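Local coordinates for assembly chaperone of ribosomal protein L4 (Acl4) (Chaetomium thermophilum, PDB 5TQB) that probably serves as the dedicated assembly chaperone of ribosomal protein L4, holding it in a curved all-helical TPR-type scaffold before its incorporation into the ribosome, at residues A204-R209 with L237-M243; V232-R236 with E263-L267; L275-R280 with A291-W296; W296-R300 with I328-E334. One frame throughout, in Å; residues are numbered along the deposited sequence.

Interaction 1 (A204-R209 with L237-M243); sequences AREALR and LLIEVDM
A Schellman motif that ends helix 228-240 is held by R205 of helix 201-212 in this TPR-type helical array. The evidence for the turn is the bond from M243 N to L238 O (2.8 Å), with D242 at positive phi as the C-prime residue. V241, the first residue to leave helical geometry, gives its carbonyl to R205: NE donates to V241 O over 2.8 Å at an N-H...O angle of 149°. CG of R205 lies anti to its own carbonyl carbon (chi1 -66°), and the chain runs extended from there to NE, which carries the guanidinium across to the turn. Its NH2 adds a long, weak salt-bridge bond to D242 OD2, met at the guanidinium edge with the two planes 42° apart; D242 has its stronger partner in a basic side chain of another protein's chain, while R205 NH1 pairs with E202. A leucine in place of R205 would probably take this donor from V241 O and the salt bridge from E202. Beneath the polar layer, L208 pushes CD1 in among V241, L238 and M243: it meets V241 CG2 at 3.6 Å, and its CD2 lies 3.9 Å from L237 CD1, the two leucines crossing at about a right angle. The bend of selenomethionine M243 at chi3 brings its methyl back over R205 CA and against the leucine, CE lying 3.3 Å from L208 CD1.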
loop_
_atom_site.group_PDB
_atom_site.type_symbol
_atom_site.label_atom_id
_atom_site.label_comp_id
_atom_site.label_asym_id
_atom_site.label_seq_id
_atom_site.Cartn_x
_atom_site.Cartn_y
_atom_site.Cartn_z
ATOM N N ALA B 204 24.629 -2.275 -2.949
ATOM C CA ALA B 204 23.297 -1.689 -2.842
ATOM C C ALA B 204 22.328 -2.417 -3.767
ATOM O O ALA B 204 21.210 -2.737 -3.371
ATOM C CB ALA B 204 23.329 -0.204 -3.168
ATOM N N ARG B 205 22.766 -2.680 -4.995
ATOM C CA ARG B 205 21.949 -3.409 -5.960
ATOM C C ARG B 205 21.656 -4.810 -5.442
ATOM O O ARG B 205 20.522 -5.283 -5.515
ATOM C CB ARG B 205 22.651 -3.497 -7.319
ATOM C CG ARG B 205 22.823 -2.159 -8.020
ATOM C CD ARG B 205 23.268 -2.332 -9.462
ATOM N NE ARG B 205 23.577 -1.050 -10.091
ATOM C CZ ARG B 205 24.805 -0.569 -10.282
ATOM N NH1 ARG B 205 25.878 -1.257 -9.904
ATOM N NH2 ARG B 205 24.963 0.614 -10.862
ATOM N N GLU B 206 22.692 -5.459 -4.919
ATOM C CA GLU B 206 22.583 -6.799 -4.357
ATOM C C GLU B 206 21.526 -6.848 -3.254
ATOM O O GLU B 206 20.711 -7.772 -3.201
ATOM C CB GLU B 206 23.939 -7.224 -3.796
ATOM C CG GLU B 206 24.016 -8.668 -3.332
ATOM C CD GLU B 206 25.370 -9.006 -2.728
ATOM O OE1 GLU B 206 25.862 -10.133 -2.955
ATOM O OE2 GLU B 206 25.942 -8.143 -2.026
ATOM N N ALA B 207 21.539 -5.840 -2.387
ATOM C CA ALA B 207 20.601 -5.762 -1.273
ATOM C C ALA B 207 19.174 -5.545 -1.761
ATOM O O ALA B 207 18.241 -6.177 -1.267
ATOM C CB ALA B 207 21.005 -4.646 -0.326
ATOM N N LEU B 208 19.007 -4.649 -2.728
ATOM C CA LEU B 208 17.683 -4.329 -3.247
ATOM C C LEU B 208 17.069 -5.509 -3.997
ATOM O O LEU B 208 15.867 -5.764 -3.898
ATOM C CB LEU B 208 17.766 -3.114 -4.167
ATOM C CG LEU B 208 17.913 -1.754 -3.483
ATOM C CD1 LEU B 208 18.197 -0.670 -4.511
ATOM C CD2 LEU B 208 16.679 -1.394 -2.669
ATOM N N ARG B 209 17.900 -6.223 -4.747
ATOM C CA ARG B 209 17.465 -7.415 -5.464
ATOM C C ARG B 209 16.983 -8.467 -4.471
ATOM O O ARG B 209 16.082 -9.254 -4.769
ATOM C CB ARG B 209 18.623 -7.974 -6.297
ATOM C CG ARG B 209 18.318 -8.191 -7.776
ATOM C CD ARG B 209 19.471 -7.714 -8.658
ATOM N NE ARG B 209 20.774 -8.133 -8.142
ATOM C CZ ARG B 209 21.933 -7.549 -8.445
ATOM N NH1 ARG B 209 21.972 -6.506 -9.267
ATOM N NH2 ARG B 209 23.058 -8.007 -7.916
ATOM N N LEU B 237 15.317 4.444 -4.334
ATOM C CA LEU B 237 16.537 3.649 -4.246
ATOM C C LEU B 237 16.845 2.939 -5.563
ATOM O O LEU B 237 18.004 2.827 -5.951
ATOM C CB LEU B 237 16.427 2.612 -3.127
ATOM C CG LEU B 237 16.267 3.136 -1.697
ATOM C CD1 LEU B 237 16.104 1.972 -0.749
ATOM C CD2 LEU B 237 17.435 3.990 -1.279
ATOM N N LEU B 238 15.807 2.454 -6.239
ATOM C CA LEU B 238 15.971 1.707 -7.487
ATOM C C LEU B 238 16.449 2.580 -8.651
ATOM O O LEU B 238 17.260 2.142 -9.469
ATOM C CB LEU B 238 14.654 1.037 -7.879
ATOM C CG LEU B 238 14.203 -0.168 -7.055
ATOM C CD1 LEU B 238 12.826 -0.607 -7.515
ATOM C CD2 LEU B 238 15.188 -1.319 -7.170
ATOM N N ILE B 239 15.928 3.799 -8.741
ATOM C CA ILE B 239 16.348 4.723 -9.786
ATOM C C ILE B 239 17.766 5.209 -9.486
ATOM O O ILE B 239 18.568 5.413 -10.395
ATOM C CB ILE B 239 15.387 5.920 -9.897
ATOM C CG1 ILE B 239 13.984 5.437 -10.252
ATOM C CG2 ILE B 239 15.850 6.893 -10.971
ATOM C CD1 ILE B 239 12.908 6.475 -10.024
ATOM N N GLU B 240 18.063 5.372 -8.202
ATOM C CA GLU B 240 19.372 5.815 -7.750
ATOM C C GLU B 240 20.481 4.899 -8.263
ATOM O O GLU B 240 21.482 5.376 -8.802
ATOM C CB GLU B 240 19.407 5.868 -6.221
ATOM C CG GLU B 240 20.701 6.427 -5.632
ATOM C CD GLU B 240 20.822 7.934 -5.780
ATOM O OE1 GLU B 240 19.841 8.641 -5.462
ATOM O OE2 GLU B 240 21.896 8.412 -6.209
ATOM N N VAL B 241 20.296 3.590 -8.104
ATOM C CA VAL B 241 21.329 2.617 -8.466
ATOM C C VAL B 241 21.043 1.903 -9.792
ATOM O O VAL B 241 21.466 0.763 -9.997
ATOM C CB VAL B 241 21.532 1.573 -7.348
ATOM C CG1 VAL B 241 21.942 2.259 -6.049
ATOM C CG2 VAL B 241 20.273 0.766 -7.142
ATOM N N ASP B 242 20.314 2.579 -10.678
ATOM C CA ASP B 242 20.175 2.167 -12.079
ATOM C C ASP B 242 19.432 0.848 -12.290
ATOM O O ASP B 242 19.801 0.059 -13.162
ATOM C CB ASP B 242 21.550 2.085 -12.752
ATOM C CG ASP B 242 22.329 3.383 -12.646
ATOM O OD1 ASP B 242 22.073 4.293 -13.465
ATOM O OD2 ASP B 242 23.192 3.491 -11.745
HETATM N N MSE B 243 18.391 0.615 -11.493
HETATM C CA MSE B 243 17.504 -0.525 -11.694
HETATM C C MSE B 243 16.113 -0.016 -12.075
HETATM O O MSE B 243 15.115 -0.297 -11.404
HETATM C CB MSE B 243 17.451 -1.397 -10.438
HETATM C CG MSE B 243 18.624 -2.361 -10.309
HETATM SE SE MSE B 243 18.515 -3.454 -8.692
HETATM C CE MSE B 243 18.922 -2.063 -7.440
#

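Interaction 2 (V232-R236 with E263-L267); sequences VSLVR and EVWYL
This is a buried, largely apolar contact between two roughly parallel helices, 228-240 and 262-281, as the short-segment axes indicate: they approach to 10.8 Å with 22° between their directions. L267 carries it, laying its two branches against three residues of the other helix. Its CB rests on V235 CG1 at 3.8 Å, and its CD1 meets V232 CG1 at the same 3.8 Å, the two side chains crossing at about a right angle. CD2 takes the remaining direction and lies against the aliphatic stem of R236, 4.1 Å from CG. V232 uses both methyls: with CG1 anti to N (chi1 175°) and facing the leucine, CG2 is left to reach V264 CG2 at 4.2 Å. Beside these apolar groups, R236 and E263 are too far apart for a salt bridge. A water at the guanidinium edge, in its plane, accepts from R236 NH1 and donates to E263 OE1, but that oxygen's place is doubtful, so the bridge is best read with caution. The firmer polar tie of R236 runs from NH2 to the backbone of another protein's chain, and an aromatic residue of that chain packs on L267. Helix 244-257 lies against both helices, touching V235 through V250 and T251 and V264 through I255, while L234 turns to L208 and L212 of helix 201-212; these neighbours fit the layered helix packing of a TPR-like superhelix.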
loop_
_atom_site.group_PDB
_atom_site.type_symbol
_atom_site.label_atom_id
_atom_site.label_comp_id
_atom_site.label_asym_id
_atom_site.label_seq_id
_atom_site.Cartn_x
_atom_site.Cartn_y
_atom_site.Cartn_z
ATOM N N VAL B 232 7.474 3.537 -1.970
ATOM C CA VAL B 232 7.853 4.784 -2.609
ATOM C C VAL B 232 9.351 4.984 -2.400
ATOM O O VAL B 232 10.088 5.253 -3.349
ATOM C CB VAL B 232 7.066 5.982 -2.040
ATOM C CG1 VAL B 232 7.575 7.302 -2.628
ATOM C CG2 VAL B 232 5.584 5.819 -2.321
ATOM N N SER B 233 9.792 4.835 -1.154
ATOM C CA SER B 233 11.204 4.936 -0.812
ATOM C C SER B 233 12.016 3.956 -1.644
ATOM O O SER B 233 13.126 4.269 -2.098
ATOM C CB SER B 233 11.402 4.658 0.678
ATOM O OG SER B 233 12.747 4.332 0.980
ATOM N N LEU B 234 11.451 2.771 -1.853
ATOM C CA LEU B 234 12.114 1.744 -2.644
ATOM C C LEU B 234 12.381 2.229 -4.069
ATOM O O LEU B 234 13.482 2.059 -4.587
ATOM C CB LEU B 234 11.271 0.470 -2.674
ATOM C CG LEU B 234 11.785 -0.645 -3.582
ATOM C CD1 LEU B 234 13.135 -1.155 -3.091
ATOM C CD2 LEU B 234 10.771 -1.761 -3.657
ATOM N N VAL B 235 11.376 2.834 -4.696
ATOM C CA VAL B 235 11.515 3.308 -6.069
ATOM C C VAL B 235 12.656 4.316 -6.202
ATOM O O VAL B 235 13.376 4.310 -7.201
ATOM C CB VAL B 235 10.207 3.935 -6.583
ATOM C CG1 VAL B 235 10.413 4.622 -7.920
ATOM C CG2 VAL B 235 9.138 2.869 -6.728
ATOM N N ARG B 236 12.808 5.180 -5.199
ATOM C CA ARG B 236 13.864 6.185 -5.201
ATOM C C ARG B 236 15.225 5.495 -5.144
ATOM O O ARG B 236 16.161 5.891 -5.842
ATOM C CB ARG B 236 13.699 7.151 -4.023
ATOM C CG ARG B 236 12.500 8.092 -4.141
ATOM C CD ARG B 236 12.165 8.779 -2.808
ATOM N NE ARG B 236 13.248 9.637 -2.313
ATOM C CZ ARG B 236 13.287 10.969 -2.416
ATOM N NH1 ARG B 236 12.302 11.641 -3.000
ATOM N NH2 ARG B 236 14.324 11.641 -1.925
ATOM N N GLU B 263 3.240 11.804 -6.435
ATOM C CA GLU B 263 4.654 11.483 -6.330
ATOM C C GLU B 263 4.993 10.189 -7.062
ATOM O O GLU B 263 6.114 10.021 -7.548
ATOM C CB GLU B 263 5.062 11.395 -4.860
ATOM C CG GLU B 263 6.564 11.300 -4.643
ATOM C CD GLU B 263 7.003 11.826 -3.283
ATOM O OE1 GLU B 263 8.133 11.509 -2.863
ATOM O OE2 GLU B 263 6.225 12.568 -2.640
ATOM N N VAL B 264 4.026 9.283 -7.161
ATOM C CA VAL B 264 4.262 8.024 -7.862
ATOM C C VAL B 264 4.177 8.198 -9.379
ATOM O O VAL B 264 4.913 7.540 -10.115
ATOM C CB VAL B 264 3.317 6.918 -7.376
ATOM C CG1 VAL B 264 3.455 5.657 -8.231
ATOM C CG2 VAL B 264 3.627 6.592 -5.925
ATOM N N TRP B 265 3.294 9.074 -9.852
ATOM C CA TRP B 265 3.240 9.364 -11.280
ATOM C C TRP B 265 4.569 9.985 -11.704
ATOM O O TRP B 265 5.114 9.659 -12.755
ATOM C CB TRP B 265 2.079 10.300 -11.626
ATOM C CG TRP B 265 0.742 9.616 -11.728
ATOM C CD1 TRP B 265 -0.327 9.774 -10.894
ATOM C CD2 TRP B 265 0.335 8.672 -12.727
ATOM N NE1 TRP B 265 -1.374 8.987 -11.311
ATOM C CE2 TRP B 265 -0.994 8.300 -12.433
ATOM C CE3 TRP B 265 0.964 8.105 -13.838
ATOM C CZ2 TRP B 265 -1.704 7.382 -13.211
ATOM C CZ3 TRP B 265 0.258 7.196 -14.610
ATOM C CH2 TRP B 265 -1.063 6.846 -14.295
ATOM N N TYR B 266 5.098 10.861 -10.860
ATOM C CA TYR B 266 6.379 11.494 -11.124
ATOM C C TYR B 266 7.516 10.476 -11.162
ATOM O O TYR B 266 8.296 10.442 -12.109
ATOM C CB TYR B 266 6.678 12.551 -10.066
ATOM C CG TYR B 266 8.072 13.100 -10.179
ATOM C CD1 TYR B 266 8.386 14.047 -11.142
ATOM C CD2 TYR B 266 9.080 12.662 -9.335
ATOM C CE1 TYR B 266 9.657 14.549 -11.256
ATOM C CE2 TYR B 266 10.355 13.151 -9.444
ATOM C CZ TYR B 266 10.641 14.097 -10.407
ATOM O OH TYR B 266 11.921 14.592 -10.510
ATOM N N LEU B 267 7.605 9.645 -10.134
ATOM C CA LEU B 267 8.684 8.672 -10.053
ATOM C C LEU B 267 8.653 7.702 -11.230
ATOM O O LEU B 267 9.698 7.353 -11.776
ATOM C CB LEU B 267 8.630 7.919 -8.722
ATOM C CG LEU B 267 9.087 8.737 -7.509
ATOM C CD1 LEU B 267 8.766 7.998 -6.207
ATOM C CD2 LEU B 267 10.584 9.077 -7.585
HETATM O O HOH W 1 10.243 11.315 -4.403
#

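Interaction 3 (L275-R280 with A291-W296); sequences LGEKER and AWKDTW
An antiparallel helix hairpin brings W292, T295 and W296 of helix 291-313 against G276, E279 and R280 of helix 262-281; the local axes are 8.4 Å apart and 171° from parallel. Along the second segment, A291 comes first and contributes mainly its carbonyl, which faces T295. W292 follows, its CG placed between the backbone N and the carbonyl carbon (chi1 67°), so that the indole stands upright toward the other helix. R280 lies along one face of it: CG is 3.9 Å from the centroid of the W292 six-membered ring and 15° off the normal, a CH-pi contact, and the guanidinium beyond it is only slightly inclined to the ring. The opposite face is covered by K293, whose CG stands 3.4 Å above the plane of W292, so the ring is packed between two aliphatic stems. At T295 the hydroxyl has two acceptors for one proton: OG1 is 2.7 Å from E279 OE1 and 3.1 Å from A291 O, while its CG2 fills the space beside L275 and G276. W296 closes the segment. Its CD1 lies 3.6 Å from G276 CA; the glycine has no side chain here, and a beta carbon at this place would clash with that ring atom. NE1 of W296 bonds Y273 O, and CE3 meets the edge of the W292 ring. R280 NH2 makes a salt bridge with E334, and its NH1 lies 3.7 Å from W296 CH2.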
loop_
_atom_site.group_PDB
_atom_site.type_symbol
_atom_site.label_atom_id
_atom_site.label_comp_id
_atom_site.label_asym_id
_atom_site.label_seq_id
_atom_site.Cartn_x
_atom_site.Cartn_y
_atom_site.Cartn_z
ATOM N N LEU B 275 15.369 5.597 -18.091
ATOM C CA LEU B 275 15.499 4.374 -18.866
ATOM C C LEU B 275 15.622 4.698 -20.356
ATOM O O LEU B 275 16.372 4.047 -21.084
ATOM C CB LEU B 275 14.295 3.464 -18.610
ATOM C CG LEU B 275 14.323 2.094 -19.286
ATOM C CD1 LEU B 275 15.563 1.303 -18.879
ATOM C CD2 LEU B 275 13.062 1.319 -18.950
ATOM N N GLY B 276 14.893 5.716 -20.799
ATOM C CA GLY B 276 14.929 6.122 -22.189
ATOM C C GLY B 276 16.269 6.717 -22.574
ATOM O O GLY B 276 16.743 6.516 -23.692
ATOM N N GLU B 277 16.878 7.455 -21.649
ATOM C CA GLU B 277 18.198 8.033 -21.888
ATOM C C GLU B 277 19.208 6.922 -22.148
ATOM O O GLU B 277 19.996 6.999 -23.093
ATOM C CB GLU B 277 18.659 8.878 -20.696
ATOM C CG GLU B 277 17.956 10.220 -20.553
ATOM C CD GLU B 277 18.634 11.131 -19.534
ATOM O OE1 GLU B 277 18.903 12.304 -19.875
ATOM O OE2 GLU B 277 18.891 10.678 -18.394
ATOM N N LYS B 278 19.173 5.888 -21.311
ATOM C CA LYS B 278 20.103 4.769 -21.431
ATOM C C LYS B 278 19.924 4.042 -22.762
ATOM O O LYS B 278 20.883 3.878 -23.522
ATOM C CB LYS B 278 19.924 3.792 -20.269
ATOM C CG LYS B 278 20.355 4.345 -18.923
ATOM C CD LYS B 278 20.075 3.348 -17.804
ATOM C CE LYS B 278 20.676 3.790 -16.471
ATOM N NZ LYS B 278 20.081 5.047 -15.939
ATOM N N GLU B 279 18.692 3.623 -23.043
ATOM C CA GLU B 279 18.381 2.918 -24.284
ATOM C C GLU B 279 18.776 3.745 -25.501
ATOM O O GLU B 279 19.196 3.204 -26.524
ATOM C CB GLU B 279 16.889 2.586 -24.345
ATOM C CG GLU B 279 16.453 1.556 -23.317
ATOM C CD GLU B 279 14.955 1.288 -23.335
ATOM O OE1 GLU B 279 14.212 2.032 -24.012
ATOM O OE2 GLU B 279 14.524 0.325 -22.666
ATOM N N ARG B 280 18.644 5.062 -25.379
ATOM C CA ARG B 280 18.973 5.972 -26.468
ATOM C C ARG B 280 20.485 6.023 -26.715
ATOM O O ARG B 280 20.922 6.048 -27.861
ATOM C CB ARG B 280 18.440 7.369 -26.154
ATOM C CG ARG B 280 18.681 8.415 -27.236
ATOM C CD ARG B 280 18.577 9.788 -26.612
ATOM N NE ARG B 280 18.401 10.854 -27.587
ATOM C CZ ARG B 280 18.251 12.133 -27.261
ATOM N NH1 ARG B 280 18.262 12.498 -25.981
ATOM N NH2 ARG B 280 18.096 13.045 -28.210
ATOM N N ALA B 291 13.468 1.920 -29.919
ATOM C CA ALA B 291 12.777 1.481 -28.709
ATOM C C ALA B 291 12.706 2.583 -27.662
ATOM O O ALA B 291 11.730 2.683 -26.918
ATOM C CB ALA B 291 13.464 0.258 -28.131
ATOM N N TRP B 292 13.745 3.409 -27.611
ATOM C CA TRP B 292 13.842 4.458 -26.604
ATOM C C TRP B 292 12.757 5.514 -26.782
ATOM O O TRP B 292 12.313 6.124 -25.808
ATOM C CB TRP B 292 15.222 5.119 -26.654
ATOM C CG TRP B 292 15.478 5.891 -27.915
ATOM C CD1 TRP B 292 15.999 5.411 -29.077
ATOM C CD2 TRP B 292 15.224 7.285 -28.136
ATOM N NE1 TRP B 292 16.090 6.417 -30.008
ATOM C CE2 TRP B 292 15.620 7.578 -29.454
ATOM C CE3 TRP B 292 14.703 8.313 -27.343
ATOM C CZ2 TRP B 292 15.508 8.855 -30.000
ATOM C CZ3 TRP B 292 14.593 9.580 -27.888
ATOM C CH2 TRP B 292 14.994 9.839 -29.203
ATOM N N LYS B 293 12.331 5.731 -28.023
ATOM C CA LYS B 293 11.286 6.711 -28.303
ATOM C C LYS B 293 9.964 6.300 -27.655
ATOM O O LYS B 293 9.265 7.128 -27.069
ATOM C CB LYS B 293 11.117 6.901 -29.809
ATOM C CG LYS B 293 12.320 7.563 -30.462
ATOM C CD LYS B 293 12.096 7.868 -31.934
ATOM C CE LYS B 293 13.313 8.561 -32.533
ATOM N NZ LYS B 293 13.223 8.739 -34.013
ATOM N N ASP B 294 9.633 5.017 -27.744
ATOM C CA ASP B 294 8.420 4.507 -27.116
ATOM C C ASP B 294 8.529 4.576 -25.596
ATOM O O ASP B 294 7.537 4.811 -24.903
ATOM C CB ASP B 294 8.144 3.072 -27.569
ATOM C CG ASP B 294 7.646 3.001 -29.001
ATOM O OD1 ASP B 294 8.046 2.066 -29.729
ATOM O OD2 ASP B 294 6.855 3.885 -29.398
ATOM N N THR B 295 9.742 4.387 -25.082
ATOM C CA THR B 295 9.979 4.463 -23.645
ATOM C C THR B 295 9.804 5.898 -23.150
ATOM O O THR B 295 9.294 6.123 -22.052
ATOM C CB THR B 295 11.383 3.957 -23.285
ATOM O OG1 THR B 295 11.572 2.649 -23.834
ATOM C CG2 THR B 295 11.572 3.904 -21.777
ATOM N N TRP B 296 10.217 6.865 -23.965
ATOM C CA TRP B 296 10.059 8.272 -23.611
ATOM C C TRP B 296 8.620 8.735 -23.829
ATOM O O TRP B 296 8.161 9.670 -23.177
ATOM C CB TRP B 296 11.032 9.156 -24.406
ATOM C CG TRP B 296 12.275 9.549 -23.642
ATOM C CD1 TRP B 296 12.782 8.944 -22.527
ATOM C CD2 TRP B 296 13.159 10.640 -23.938
ATOM N NE1 TRP B 296 13.926 9.584 -22.116
ATOM C CE2 TRP B 296 14.178 10.630 -22.964
ATOM C CE3 TRP B 296 13.190 11.622 -24.934
ATOM C CZ2 TRP B 296 15.213 11.563 -22.955
ATOM C CZ3 TRP B 296 14.217 12.546 -24.921
ATOM C CH2 TRP B 296 15.214 12.510 -23.940
#

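Interaction 4 (W296-R300 with I328-E334); sequences WRSSR and IASIIGE
The W296 indole has I331 over one face and E334 at its edge, while Y273 of helix 262-281 stacks with the ring. CG1 of I331 stands 4.2 Å from the centroid of the W296 six-membered ring, 24° off the normal, a CH-pi contact displaced toward the rim. This branch lies anti to the carbonyl carbon of I331 (chi1 -66°), which leaves CG2 to press on W296 CE3 at 3.8 Å. The end of the same chain continues past the ring: CD1 of I331 reaches S299 OG at 3.6 Å and W296 O at 3.7 Å. That serine oxygen bonds G269 O, so the methyl meets it only by packing. At the ring edge, CB of E334 is 3.5 Å from W296 CZ3, and the carboxylate stands almost perpendicular to the indole as OE2 pairs with R280. Farther along, R300 lays its CG across I328 CG2 at 4.1 Å. With W296 cut back to an alanine, a gap would probably open beside I331 and E334, and Y273 O would lose the indole donor. The geometry is that of an antiparallel helix pair, with local axes 10.0 Å apart and 147° between directions: helix 318-333, the last of the chain, lies back along helix 291-313 and completes the C-terminal end of this TPR-type helical array.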
loop_
_atom_site.group_PDB
_atom_site.type_symbol
_atom_site.label_atom_id
_atom_site.label_comp_id
_atom_site.label_asym_id
_atom_site.label_seq_id
_atom_site.Cartn_x
_atom_site.Cartn_y
_atom_site.Cartn_z
ATOM N N TRP B 296 10.217 6.865 -23.965
ATOM C CA TRP B 296 10.059 8.272 -23.611
ATOM C C TRP B 296 8.620 8.735 -23.829
ATOM O O TRP B 296 8.161 9.670 -23.177
ATOM C CB TRP B 296 11.032 9.156 -24.406
ATOM C CG TRP B 296 12.275 9.549 -23.642
ATOM C CD1 TRP B 296 12.782 8.944 -22.527
ATOM C CD2 TRP B 296 13.159 10.640 -23.938
ATOM N NE1 TRP B 296 13.926 9.584 -22.116
ATOM C CE2 TRP B 296 14.178 10.630 -22.964
ATOM C CE3 TRP B 296 13.190 11.622 -24.934
ATOM C CZ2 TRP B 296 15.213 11.563 -22.955
ATOM C CZ3 TRP B 296 14.217 12.546 -24.921
ATOM C CH2 TRP B 296 15.214 12.510 -23.940
ATOM N N ARG B 297 7.907 8.085 -24.742
ATOM C CA ARG B 297 6.502 8.411 -24.952
ATOM C C ARG B 297 5.701 8.104 -23.692
ATOM O O ARG B 297 4.921 8.937 -23.232
ATOM C CB ARG B 297 5.935 7.656 -26.152
ATOM C CG ARG B 297 6.257 8.323 -27.479
ATOM C CD ARG B 297 5.702 7.555 -28.657
ATOM N NE ARG B 297 6.003 8.236 -29.914
ATOM C CZ ARG B 297 7.015 7.932 -30.720
ATOM N NH1 ARG B 297 7.846 6.936 -30.428
ATOM N NH2 ARG B 297 7.194 8.629 -31.833
ATOM N N SER B 298 5.911 6.919 -23.124
ATOM C CA SER B 298 5.234 6.547 -21.884
ATOM C C SER B 298 5.698 7.418 -20.721
ATOM O O SER B 298 4.925 7.704 -19.812
ATOM C CB SER B 298 5.441 5.064 -21.559
ATOM O OG SER B 298 6.771 4.659 -21.816
ATOM N N SER B 299 6.956 7.846 -20.749
ATOM C CA SER B 299 7.459 8.757 -19.728
ATOM C C SER B 299 6.637 10.040 -19.759
ATOM O O SER B 299 6.229 10.555 -18.720
ATOM C CB SER B 299 8.942 9.062 -19.957
ATOM O OG SER B 299 9.422 10.000 -19.006
ATOM N N ARG B 300 6.377 10.531 -20.965
ATOM C CA ARG B 300 5.584 11.739 -21.153
ATOM C C ARG B 300 4.153 11.552 -20.642
ATOM O O ARG B 300 3.576 12.464 -20.043
ATOM C CB ARG B 300 5.557 12.116 -22.633
ATOM C CG ARG B 300 5.142 13.549 -22.898
ATOM C CD ARG B 300 4.277 13.646 -24.145
ATOM N NE ARG B 300 4.894 13.018 -25.309
ATOM C CZ ARG B 300 4.244 12.720 -26.430
ATOM N NH1 ARG B 300 2.949 12.985 -26.542
ATOM N NH2 ARG B 300 4.885 12.152 -27.442
ATOM N N ILE B 328 8.961 17.019 -19.555
ATOM C CA ILE B 328 8.070 16.911 -20.701
ATOM C C ILE B 328 8.596 17.767 -21.850
ATOM O O ILE B 328 8.694 17.298 -22.982
ATOM C CB ILE B 328 6.633 17.329 -20.345
ATOM C CG1 ILE B 328 6.027 16.317 -19.368
ATOM C CG2 ILE B 328 5.770 17.408 -21.598
ATOM C CD1 ILE B 328 4.695 16.728 -18.780
ATOM N N ALA B 329 8.934 19.016 -21.550
ATOM C CA ALA B 329 9.474 19.934 -22.549
ATOM C C ALA B 329 10.722 19.344 -23.192
ATOM O O ALA B 329 10.959 19.509 -24.393
ATOM C CB ALA B 329 9.797 21.271 -21.913
ATOM N N SER B 330 11.510 18.644 -22.384
ATOM C CA SER B 330 12.726 18.000 -22.857
ATOM C C SER B 330 12.444 16.850 -23.826
ATOM O O SER B 330 13.056 16.766 -24.891
ATOM C CB SER B 330 13.529 17.480 -21.672
ATOM O OG SER B 330 14.450 16.492 -22.087
ATOM N N ILE B 331 11.526 15.962 -23.450
ATOM C CA ILE B 331 11.143 14.844 -24.310
ATOM C C ILE B 331 10.602 15.349 -25.644
ATOM O O ILE B 331 10.835 14.742 -26.688
ATOM C CB ILE B 331 10.074 13.951 -23.635
ATOM C CG1 ILE B 331 10.656 13.265 -22.401
ATOM C CG2 ILE B 331 9.572 12.876 -24.595
ATOM C CD1 ILE B 331 9.613 12.609 -21.517
ATOM N N ILE B 332 9.878 16.463 -25.599
ATOM C CA ILE B 332 9.279 17.042 -26.795
ATOM C C ILE B 332 10.342 17.497 -27.783
ATOM O O ILE B 332 10.229 17.245 -28.983
ATOM C CB ILE B 332 8.362 18.226 -26.430
ATOM C CG1 ILE B 332 7.060 17.696 -25.827
ATOM C CG2 ILE B 332 8.049 19.083 -27.661
ATOM C CD1 ILE B 332 6.170 18.761 -25.223
ATOM N N GLY B 333 11.368 18.170 -27.276
ATOM C CA GLY B 333 12.428 18.698 -28.118
ATOM C C GLY B 333 13.162 17.618 -28.887
ATOM O O GLY B 333 13.619 17.845 -30.006
ATOM N N GLU B 334 13.265 16.437 -28.286
ATOM C CA GLU B 334 14.007 15.332 -28.884
ATOM C C GLU B 334 13.122 14.431 -29.741
ATOM O O GLU B 334 13.612 13.480 -30.347
ATOM C CB GLU B 334 14.656 14.485 -27.790
ATOM C CG GLU B 334 15.451 15.281 -26.765
ATOM C CD GLU B 334 16.613 16.042 -27.378
ATOM O OE1 GLU B 334 16.661 17.279 -27.218
ATOM O OE2 GLU B 334 17.483 15.403 -28.009
#

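Overall arrangement
From the N terminus, helix 201-212 is first to be joined, in interaction 1, to the end of helix 228-240. Interaction 2 opens within that loop and closes beyond it, on helix 262-281, so the two cross; they share helix 228-240 and touch where L208 CD2 meets L234 CD1 at 3.6 Å. Interaction 3 follows in series, closing the short hairpin between helices 262-281 and 291-313. Interaction 4 starts from its last residue, W296, and closes the loop to helix 318-333. Interactions 3 and 4 are also linked by the R280-E334 salt bridge, whereas D242 and K278 make a long, weak tie between interactions 1 and 3. Together they tie these five helices into one C-terminal array.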